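Local coordinates for endoglucanase, family GH5 (Zobellia galactanivorans, PDB 6GL2), which hydrolyses hemicellulose as a family 5 glycoside hydrolase, with mixed-linked glucan a probable substrate, at residues T67-I72 / H107-W112; N208-Y213 / R260-V265; G274-T279 / P305-N310. All coordinates share one frame; numbering follows the deposited sequence.

Contact 1: residues T67-I72 / H107-W112; sequences TWKFHI and HHDETW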
loop_
_atom_site.group_PDB
_atom_site.type_symbol
_atom_site.label_atom_id
_atom_site.label_comp_id
_atom_site.label_asym_id
_atom_site.label_seq_id
_atom_site.Cartn_x
_atom_site.Cartn_y
_atom_site.Cartn_z
ATOM N N THR A 67 -5.296 0.547 -10.131
ATOM C CA THR A 67 -5.910 -0.666 -10.730
ATOM C C THR A 67 -5.659 -0.569 -12.228
ATOM O O THR A 67 -5.946 0.461 -12.846
ATOM C CB THR A 67 -7.391 -0.799 -10.369
ATOM O OG1 THR A 67 -7.494 -1.039 -8.962
ATOM C CG2 THR A 67 -8.069 -1.947 -11.188
ATOM N N TRP A 68 -5.084 -1.600 -12.791
ATOM C CA TRP A 68 -4.602 -1.585 -14.185
ATOM C C TRP A 68 -5.535 -2.331 -15.110
ATOM O O TRP A 68 -5.440 -2.130 -16.308
ATOM C CB TRP A 68 -3.168 -2.202 -14.255
ATOM C CG TRP A 68 -2.201 -1.432 -13.433
ATOM C CD1 TRP A 68 -1.917 -1.617 -12.102
ATOM C CD2 TRP A 68 -1.367 -0.307 -13.821
ATOM N NE1 TRP A 68 -1.009 -0.708 -11.682
ATOM C CE2 TRP A 68 -0.624 0.100 -12.674
ATOM C CE3 TRP A 68 -1.209 0.377 -15.021
ATOM C CZ2 TRP A 68 0.247 1.185 -12.679
ATOM C CZ3 TRP A 68 -0.356 1.486 -15.027
ATOM C CH2 TRP A 68 0.407 1.813 -13.895
ATOM N N LYS A 69 -6.390 -3.194 -14.607
ATOM C CA LYS A 69 -7.209 -4.127 -15.437
ATOM C C LYS A 69 -7.906 -3.460 -16.617
ATOM O O LYS A 69 -7.842 -3.966 -17.747
ATOM C CB LYS A 69 -8.203 -4.880 -14.526
ATOM C CG LYS A 69 -9.024 -5.891 -15.339
ATOM C CD LYS A 69 -9.954 -6.705 -14.497
ATOM C CE LYS A 69 -10.956 -7.516 -15.349
ATOM N NZ LYS A 69 -10.866 -7.234 -16.836
ATOM N N PHE A 70 -8.505 -2.343 -16.402
ATOM C CA PHE A 70 -9.287 -1.775 -17.474
ATOM C C PHE A 70 -8.437 -1.095 -18.518
ATOM O O PHE A 70 -8.965 -0.483 -19.454
ATOM C CB PHE A 70 -10.355 -0.858 -16.899
ATOM C CG PHE A 70 -11.373 -1.594 -16.073
ATOM C CD1 PHE A 70 -12.411 -2.187 -16.703
ATOM C CD2 PHE A 70 -11.269 -1.688 -14.712
ATOM C CE1 PHE A 70 -13.343 -2.866 -15.984
ATOM C CE2 PHE A 70 -12.172 -2.418 -13.961
ATOM C CZ PHE A 70 -13.204 -2.992 -14.646
ATOM N N HIS A 71 -7.132 -1.102 -18.370
ATOM C CA HIS A 71 -6.180 -0.448 -19.264
ATOM C C HIS A 71 -5.143 -1.374 -19.781
ATOM O O HIS A 71 -4.098 -0.860 -20.235
ATOM C CB HIS A 71 -5.663 0.828 -18.663
ATOM C CG HIS A 71 -6.709 1.766 -18.166
ATOM N ND1 HIS A 71 -7.306 2.657 -18.952
ATOM C CD2 HIS A 71 -7.385 1.776 -16.948
ATOM C CE1 HIS A 71 -8.245 3.288 -18.201
ATOM N NE2 HIS A 71 -8.267 2.719 -16.991
ATOM N N ILE A 72 -5.272 -2.679 -19.700
ATOM C CA ILE A 72 -4.323 -3.647 -20.194
ATOM C C ILE A 72 -4.960 -4.345 -21.358
ATOM O O ILE A 72 -6.118 -4.827 -21.302
ATOM C CB ILE A 72 -3.952 -4.642 -19.125
ATOM C CG1 ILE A 72 -3.167 -4.037 -17.916
ATOM C CG2 ILE A 72 -3.181 -5.835 -19.722
ATOM C CD1 ILE A 72 -3.099 -4.847 -16.668
ATOM N N HIS A 107 -3.214 -2.752 -7.726
ATOM C CA HIS A 107 -4.208 -2.716 -6.644
ATOM C C HIS A 107 -5.330 -3.705 -6.823
ATOM O O HIS A 107 -5.071 -4.944 -6.637
ATOM C CB HIS A 107 -4.699 -1.242 -6.404
ATOM C CG HIS A 107 -5.224 -1.020 -5.041
ATOM N ND1 HIS A 107 -4.394 -0.865 -3.971
ATOM C CD2 HIS A 107 -6.501 -0.955 -4.581
ATOM C CE1 HIS A 107 -5.170 -0.651 -2.894
ATOM N NE2 HIS A 107 -6.442 -0.787 -3.242
ATOM N N HIS A 108 -6.468 -3.390 -7.416
ATOM C CA HIS A 108 -7.672 -4.281 -7.463
ATOM C C HIS A 108 -7.616 -5.063 -8.705
ATOM O O HIS A 108 -8.553 -5.124 -9.537
ATOM C CB HIS A 108 -9.009 -3.539 -7.412
ATOM C CG HIS A 108 -9.331 -2.898 -6.083
ATOM N ND1 HIS A 108 -9.108 -3.492 -4.843
ATOM C CD2 HIS A 108 -9.848 -1.640 -5.817
ATOM C CE1 HIS A 108 -9.567 -2.642 -3.881
ATOM N NE2 HIS A 108 -9.995 -1.535 -4.465
ATOM N N ASP A 109 -6.585 -5.873 -8.862
ATOM C CA ASP A 109 -6.267 -6.617 -10.103
ATOM C C ASP A 109 -6.337 -8.117 -9.863
ATOM O O ASP A 109 -5.779 -8.940 -10.612
ATOM C CB ASP A 109 -4.944 -6.110 -10.686
ATOM C CG ASP A 109 -5.129 -4.798 -11.439
ATOM O OD1 ASP A 109 -5.812 -4.855 -12.513
ATOM O OD2 ASP A 109 -4.605 -3.811 -10.987
ATOM N N GLU A 110 -7.008 -8.516 -8.786
ATOM C CA GLU A 110 -7.060 -9.946 -8.382
ATOM C C GLU A 110 -7.663 -10.836 -9.490
ATOM O O GLU A 110 -7.250 -11.992 -9.580
ATOM C CB GLU A 110 -7.947 -10.085 -7.129
ATOM C CG GLU A 110 -7.519 -9.433 -5.842
ATOM C CD GLU A 110 -7.653 -7.899 -5.809
ATOM O OE1 GLU A 110 -8.513 -7.274 -6.507
ATOM O OE2 GLU A 110 -6.843 -7.345 -5.009
ATOM N N THR A 111 -8.520 -10.328 -10.376
ATOM C CA THR A 111 -9.201 -11.192 -11.358
ATOM C C THR A 111 -8.202 -11.763 -12.339
ATOM O O THR A 111 -8.483 -12.849 -12.878
ATOM C CB THR A 111 -10.301 -10.492 -12.068
ATOM O OG1 THR A 111 -9.854 -9.254 -12.661
ATOM C CG2 THR A 111 -11.459 -10.201 -11.031
ATOM N N TRP A 112 -7.046 -11.155 -12.533
ATOM C CA TRP A 112 -6.018 -11.731 -13.462
ATOM C C TRP A 112 -4.808 -12.143 -12.687
ATOM O O TRP A 112 -3.736 -12.374 -13.279
ATOM C CB TRP A 112 -5.704 -10.819 -14.664
ATOM C CG TRP A 112 -5.222 -9.408 -14.358
ATOM C CD1 TRP A 112 -5.979 -8.281 -14.064
ATOM C CD2 TRP A 112 -3.851 -8.943 -14.190
ATOM N NE1 TRP A 112 -5.166 -7.209 -13.830
ATOM C CE2 TRP A 112 -3.906 -7.516 -13.875
ATOM C CE3 TRP A 112 -2.602 -9.551 -14.291
ATOM C CZ2 TRP A 112 -2.747 -6.765 -13.674
ATOM C CZ3 TRP A 112 -1.457 -8.792 -14.081
ATOM C CH2 TRP A 112 -1.521 -7.440 -13.791
#

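Contact 2: residues N208-Y213 / R260-V265; sequences NALNDY and RDKFIV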
loop_
_atom_site.group_PDB
_atom_site.type_symbol
_atom_site.label_atom_id
_atom_site.label_comp_id
_atom_site.label_asym_id
_atom_site.label_seq_id
_atom_site.Cartn_x
_atom_site.Cartn_y
_atom_site.Cartn_z
ATOM N N ASN A 208 0.609 -17.450 9.740
ATOM C CA ASN A 208 0.989 -18.292 8.608
ATOM C C ASN A 208 1.481 -17.475 7.408
ATOM O O ASN A 208 2.472 -17.812 6.775
ATOM C CB ASN A 208 -0.109 -19.262 8.149
ATOM C CG ASN A 208 -1.437 -18.623 7.987
ATOM O OD1 ASN A 208 -1.584 -17.372 8.053
ATOM N ND2 ASN A 208 -2.448 -19.449 7.833
ATOM N N ALA A 209 0.877 -16.286 7.235
ATOM C CA ALA A 209 1.322 -15.398 6.159
ATOM C C ALA A 209 2.726 -14.848 6.502
ATOM O O ALA A 209 3.604 -14.741 5.685
ATOM C CB ALA A 209 0.286 -14.259 5.989
ATOM N N LEU A 210 2.961 -14.472 7.785
ATOM C CA LEU A 210 4.253 -14.012 8.268
ATOM C C LEU A 210 5.366 -15.064 8.105
ATOM O O LEU A 210 6.486 -14.799 7.682
ATOM C CB LEU A 210 4.153 -13.578 9.715
ATOM C CG LEU A 210 4.043 -12.087 9.914
ATOM C CD1 LEU A 210 2.910 -11.495 9.069
ATOM C CD2 LEU A 210 3.900 -11.789 11.404
ATOM N N ASN A 211 4.981 -16.311 8.434
ATOM C CA ASN A 211 5.984 -17.367 8.480
ATOM C C ASN A 211 6.386 -17.820 7.060
ATOM O O ASN A 211 7.558 -18.137 6.812
ATOM C CB ASN A 211 5.476 -18.523 9.392
ATOM C CG ASN A 211 5.405 -18.122 10.923
ATOM O OD1 ASN A 211 6.207 -17.298 11.413
ATOM N ND2 ASN A 211 4.456 -18.727 11.687
ATOM N N ASP A 212 5.424 -17.758 6.100
ATOM C CA ASP A 212 5.663 -18.230 4.745
ATOM C C ASP A 212 6.169 -17.158 3.790
ATOM O O ASP A 212 6.492 -17.493 2.652
ATOM C CB ASP A 212 4.421 -18.898 4.215
ATOM C CG ASP A 212 4.200 -20.300 4.821
ATOM O OD1 ASP A 212 5.036 -20.757 5.635
ATOM O OD2 ASP A 212 3.168 -20.887 4.496
ATOM N N TYR A 213 6.328 -15.933 4.231
ATOM C CA TYR A 213 6.755 -14.856 3.380
ATOM C C TYR A 213 8.171 -15.042 2.895
ATOM O O TYR A 213 9.073 -15.317 3.718
ATOM C CB TYR A 213 6.691 -13.631 4.238
ATOM C CG TYR A 213 7.186 -12.352 3.608
ATOM C CD1 TYR A 213 6.382 -11.696 2.714
ATOM C CD2 TYR A 213 8.407 -11.791 3.930
ATOM C CE1 TYR A 213 6.786 -10.490 2.138
ATOM C CE2 TYR A 213 8.835 -10.601 3.340
ATOM C CZ TYR A 213 7.969 -9.947 2.436
ATOM O OH TYR A 213 8.419 -8.705 1.918
ATOM N N ARG A 260 6.872 -6.403 14.213
ATOM C CA ARG A 260 8.248 -6.019 14.516
ATOM C C ARG A 260 9.163 -7.222 14.755
ATOM O O ARG A 260 10.236 -7.377 14.202
ATOM C CB ARG A 260 8.332 -5.090 15.755
ATOM C CG ARG A 260 9.727 -4.839 16.299
ATOM C CD ARG A 260 9.701 -4.378 17.759
ATOM N NE ARG A 260 9.158 -5.398 18.724
ATOM C CZ ARG A 260 8.775 -5.114 19.968
ATOM N NH1 ARG A 260 8.827 -3.844 20.409
ATOM N NH2 ARG A 260 8.294 -6.063 20.757
ATOM N N ASP A 261 8.658 -8.096 15.624
ATOM C CA ASP A 261 9.491 -9.274 16.001
ATOM C C ASP A 261 9.877 -10.164 14.833
ATOM O O ASP A 261 11.009 -10.660 14.714
ATOM C CB ASP A 261 8.841 -10.053 17.136
ATOM C CG ASP A 261 8.794 -9.269 18.456
ATOM O OD1 ASP A 261 9.467 -8.242 18.606
ATOM O OD2 ASP A 261 8.017 -9.749 19.354
ATOM N N LYS A 262 8.919 -10.363 13.909
ATOM C CA LYS A 262 9.141 -11.239 12.750
ATOM C C LYS A 262 10.019 -10.501 11.747
ATOM O O LYS A 262 11.049 -10.960 11.348
ATOM C CB LYS A 262 7.844 -11.684 12.080
ATOM C CG LYS A 262 8.049 -12.517 10.831
ATOM C CD LYS A 262 8.633 -13.860 11.297
ATOM C CE LYS A 262 8.694 -14.993 10.286
ATOM N NZ LYS A 262 9.197 -16.204 11.039
ATOM N N PHE A 263 9.568 -9.333 11.266
ATOM C CA PHE A 263 10.237 -8.687 10.140
ATOM C C PHE A 263 11.470 -7.878 10.522
ATOM O O PHE A 263 12.473 -7.973 9.847
ATOM C CB PHE A 263 9.256 -7.838 9.338
ATOM C CG PHE A 263 8.115 -8.651 8.757
ATOM C CD1 PHE A 263 8.398 -9.625 7.843
ATOM C CD2 PHE A 263 6.779 -8.402 9.032
ATOM C CE1 PHE A 263 7.360 -10.344 7.279
ATOM C CE2 PHE A 263 5.733 -9.113 8.407
ATOM C CZ PHE A 263 6.057 -10.098 7.555
ATOM N N ILE A 264 11.303 -6.998 11.466
ATOM C CA ILE A 264 12.354 -6.090 11.835
ATOM C C ILE A 264 13.500 -6.790 12.607
ATOM O O ILE A 264 14.683 -6.595 12.271
ATOM C CB ILE A 264 11.830 -4.888 12.673
ATOM C CG1 ILE A 264 10.761 -4.085 11.842
ATOM C CG2 ILE A 264 13.032 -4.015 13.157
ATOM C CD1 ILE A 264 10.006 -3.014 12.532
ATOM N N VAL A 265 13.115 -7.554 13.604
ATOM C CA VAL A 265 14.127 -8.249 14.484
ATOM C C VAL A 265 14.560 -9.535 13.774
ATOM O O VAL A 265 15.714 -9.638 13.339
ATOM C CB VAL A 265 13.558 -8.471 15.884
ATOM C CG1 VAL A 265 14.534 -9.328 16.736
ATOM C CG2 VAL A 265 13.172 -7.178 16.544
#

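Contact 3: residues G274-T279 / P305-N310; sequences GEWGST and PIWWDN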
loop_
_atom_site.group_PDB
_atom_site.type_symbol
_atom_site.label_atom_id
_atom_site.label_comp_id
_atom_site.label_asym_id
_atom_site.label_seq_id
_atom_site.Cartn_x
_atom_site.Cartn_y
_atom_site.Cartn_z
ATOM N N GLY A 274 1.056 -0.130 4.884
ATOM C CA GLY A 274 0.639 0.638 3.695
ATOM C C GLY A 274 -0.848 0.943 3.708
ATOM O O GLY A 274 -1.269 1.885 2.988
ATOM N N GLU A 275 -1.624 0.307 4.575
ATOM C CA GLU A 275 -2.957 0.708 4.896
ATOM C C GLU A 275 -3.263 0.383 6.334
ATOM O O GLU A 275 -2.871 -0.685 6.853
ATOM C CB GLU A 275 -4.061 -0.029 4.080
ATOM C CG GLU A 275 -3.909 0.170 2.582
ATOM C CD GLU A 275 -4.938 -0.612 1.785
ATOM O OE1 GLU A 275 -5.932 -1.120 2.325
ATOM O OE2 GLU A 275 -4.746 -0.687 0.514
ATOM N N TRP A 276 -4.041 1.266 6.954
ATOM C CA TRP A 276 -4.693 1.100 8.259
ATOM C C TRP A 276 -5.658 2.247 8.387
ATOM O O TRP A 276 -5.710 3.130 7.508
ATOM C CB TRP A 276 -3.666 1.126 9.412
ATOM C CG TRP A 276 -3.038 2.444 9.569
ATOM C CD1 TRP A 276 -2.036 3.007 8.782
ATOM C CD2 TRP A 276 -3.385 3.458 10.513
ATOM N NE1 TRP A 276 -1.760 4.273 9.202
ATOM C CE2 TRP A 276 -2.535 4.593 10.263
ATOM C CE3 TRP A 276 -4.204 3.486 11.612
ATOM C CZ2 TRP A 276 -2.568 5.743 11.077
ATOM C CZ3 TRP A 276 -4.285 4.642 12.410
ATOM C CH2 TRP A 276 -3.428 5.735 12.171
ATOM N N GLY A 277 -6.448 2.260 9.464
ATOM C CA GLY A 277 -7.347 3.318 9.801
ATOM C C GLY A 277 -8.663 2.807 10.285
ATOM O O GLY A 277 -8.774 1.598 10.546
ATOM N N SER A 278 -9.589 3.725 10.535
ATOM C CA SER A 278 -10.908 3.310 11.037
ATOM C C SER A 278 -11.981 3.955 10.249
ATOM O O SER A 278 -11.855 5.108 9.869
ATOM C CB SER A 278 -11.048 3.650 12.557
ATOM O OG SER A 278 -10.874 5.034 12.747
ATOM N N THR A 279 -13.068 3.273 10.045
ATOM C CA THR A 279 -14.244 3.811 9.388
ATOM C C THR A 279 -15.007 4.691 10.413
ATOM O O THR A 279 -14.864 4.517 11.626
ATOM C CB THR A 279 -15.101 2.661 8.850
ATOM O OG1 THR A 279 -15.955 3.182 7.807
ATOM C CG2 THR A 279 -15.890 1.875 9.936
ATOM N N PRO A 305 3.486 4.409 8.928
ATOM C CA PRO A 305 2.038 4.235 8.857
ATOM C C PRO A 305 1.443 5.040 7.689
ATOM O O PRO A 305 1.647 6.279 7.621
ATOM C CB PRO A 305 1.571 4.869 10.229
ATOM C CG PRO A 305 2.632 5.898 10.526
ATOM C CD PRO A 305 3.878 5.536 9.789
ATOM N N ILE A 306 0.541 4.432 6.934
ATOM C CA ILE A 306 -0.124 5.074 5.764
ATOM C C ILE A 306 -1.618 4.901 5.917
ATOM O O ILE A 306 -2.153 3.833 5.669
ATOM C CB ILE A 306 0.442 4.556 4.432
ATOM C CG1 ILE A 306 1.962 4.542 4.372
ATOM C CG2 ILE A 306 -0.189 5.384 3.330
ATOM C CD1 ILE A 306 2.552 4.213 3.021
ATOM N N TRP A 307 -2.286 5.981 6.341
ATOM C CA TRP A 307 -3.714 5.951 6.527
ATOM C C TRP A 307 -4.478 5.707 5.237
ATOM O O TRP A 307 -4.139 6.304 4.167
ATOM C CB TRP A 307 -4.171 7.310 7.104
ATOM C CG TRP A 307 -5.644 7.487 7.290
ATOM C CD1 TRP A 307 -6.594 7.892 6.352
ATOM C CD2 TRP A 307 -6.415 7.247 8.490
ATOM N NE1 TRP A 307 -7.835 7.916 6.896
ATOM C CE2 TRP A 307 -7.802 7.477 8.163
ATOM C CE3 TRP A 307 -6.103 6.785 9.785
ATOM C CZ2 TRP A 307 -8.807 7.400 9.095
ATOM C CZ3 TRP A 307 -7.131 6.709 10.709
ATOM C CH2 TRP A 307 -8.437 6.995 10.363
ATOM N N TRP A 308 -5.489 4.804 5.201
ATOM C CA TRP A 308 -6.379 4.596 4.080
ATOM C C TRP A 308 -7.442 5.637 4.027
ATOM O O TRP A 308 -8.259 5.735 4.925
ATOM C CB TRP A 308 -7.032 3.163 4.123
ATOM C CG TRP A 308 -7.946 2.947 3.026
ATOM C CD1 TRP A 308 -9.293 2.836 3.046
ATOM C CD2 TRP A 308 -7.552 2.795 1.643
ATOM N NE1 TRP A 308 -9.781 2.714 1.800
ATOM C CE2 TRP A 308 -8.761 2.621 0.905
ATOM C CE3 TRP A 308 -6.356 2.750 0.982
ATOM C CZ2 TRP A 308 -8.753 2.489 -0.476
ATOM C CZ3 TRP A 308 -6.343 2.562 -0.396
ATOM C CH2 TRP A 308 -7.533 2.383 -1.095
ATOM N N ASP A 309 -7.439 6.436 2.952
ATOM C CA ASP A 309 -8.462 7.511 2.771
ATOM C C ASP A 309 -9.179 7.245 1.473
ATOM O O ASP A 309 -8.528 7.193 0.419
ATOM C CB ASP A 309 -7.776 8.887 2.760
ATOM C CG ASP A 309 -8.750 10.033 2.692
ATOM O OD1 ASP A 309 -9.651 9.963 1.785
ATOM O OD2 ASP A 309 -8.691 11.043 3.446
ATOM N N ASN A 310 -10.468 6.916 1.485
ATOM C CA ASN A 310 -11.204 6.644 0.295
ATOM C C ASN A 310 -12.017 7.758 -0.227
ATOM O O ASN A 310 -12.874 7.572 -1.143
ATOM C CB ASN A 310 -12.032 5.337 0.425
ATOM C CG ASN A 310 -13.156 5.433 1.362
ATOM O OD1 ASN A 310 -13.380 6.448 2.010
ATOM N ND2 ASN A 310 -13.969 4.387 1.411
#

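Contact 1: residues T67-I72 / H107-W112
D109 meets the 67-72 segment because its CG stands anti to its own carbonyl carbon (chi1 -79°), which swings the carboxylate toward the backbone of W68 and K69. T67 makes a similar turn, with OG1 anti to its carbonyl carbon (chi1 -67°), and this sets the hydroxyl before H108. The backbone N of H108 donates to T67 OG1 at 3.0 Å. T67 OG1 is also bonded to D32 O. D109 OD2 receives the N-H of W68 on its syn lone pair, W68 N to D109 OD2 2.9 Å, and the bond is nearly straight at 169°. D109 OD1 takes a weak, bent bond from the backbone N of K69 at 2.7 Å. W112 NE1 reaches the same D109 OD1 at 2.8 Å, from above the carboxylate plane. That bond helps fix the indole of W112. CB of K69 lies at the edge of this indole, 3.9 Å from W112 NE1. I72 comes from the opposite direction and sets its CD1 3.6 Å from W112 CZ2. The indole of W68 presents its edge to D109 OD2, and its NE1 bonds to N105 O. The contact thus joins the loops after strands 61-64 and 101-105. The D109 carboxylate is buried and receives two good N-H bonds, from W68 and W112, and a weak one from K69, which would probably favour its ionised form.

Contact 2: residues N208-Y213 / R260-V265
F263 turns the edge of its ring toward the face of Y213. The pair is T-shaped, with ring centroids 5.4 Å apart and planes at 78°. The closest atoms are F263 CE1 and Y213 CD2, at 3.8 Å. L210 crosses F263 at about a right angle and sets its CG 3.7 Å from F263 CZ. K262 runs the other way past L210. Its CB lies 4.0 Å from L210 CD2, and its CG rests over the rim of one face of the F263 ring. The chain bends at chi2 (69°) and then runs out extended. This carries K262 CE to 3.4 Å from L210 O and the ammonium group to N211. K262 NZ donates to N211 OD1 at 3.2 Å, from somewhat outside the amide carbonyl plane. The same NZ forms a salt bridge with E266, so its charge is met within its own helix. N211 is exposed, while L210 and F263 are buried. Y213 OH bonds to V198 O. The axes of helix segments 208-212 and 260-265 run 10.7 Å apart at 20°, nearly parallel. Both helices lie on the outside of the TIM barrel. Beneath them F263 packs on V224 and V226 of strand 222-227 and on V271 of strand 271-276, and Y213 packs on V222 and V224.

Contact 3: residues G274-T279 / P305-N310
W276 lays its indole beside P305 and against W307. From CB, the ring carbon CG sits between the backbone N and the carbonyl carbon (chi1 67°), which turns the indole toward the neighbouring strand. W276 CD1 then comes 3.2 Å from I306 O. W276 NE1 lies 3.5 Å from P305 CB. W307 CA sits over the face of the five-membered ring of W276, 4.1 Å from its centroid. At the tip, W276 CH2 touches W307 CE3 at 3.7 Å. The six-membered rings form a T-shaped pair with planes at 83°, the edge of W307 toward the face of W276. With an alanine at W276, P305 CB and the edge of W307 would probably lose their aromatic partner and a gap would open between the strand and helix 329-336, though W307 NE1 would keep its bond to F316 O. G277 CA covers a face of W307, 3.8 Å from the centroid of its six-membered ring. W308 N donates to W276 O at 2.9 Å, almost straight, while W276 N to I306 O is weak. Inside the barrel E275 packs alongside W308, with E275 OE2 3.7 Å from W308 CZ3. OE1 is hydrogen-bonded to Y229 OH and OE2 forms a salt bridge with R63. E275 lies near the C-terminal end of the seventh barrel strand and is probably the family's nucleophile. Outside these strands, helix 329-336 covers W276 and W307 through I331 and I335.

The three contacts follow one another along the chain, and none nests in or crosses another. Contact 1 closes first, round helix 82-96 and strand 101-105, and ties together the loops after the second and third barrel strands. Contact 2 then spans strand 222-227 and joins helices 207-212 and 246-266 on the outer wall. Helix 246-266 is followed, after a short turn, by strand 271-276, where contact 3 opens. Contact 3 closes round helix 284-301 as a beta-alpha-beta unit of the seventh and eighth strands. Contacts 1 and 3 pack against each other inside the barrel mouth, H107 CE1 lying 3.4 Å from E275 OE2. Contact 2 stands apart, nearest atoms about 11 Å from contact 3.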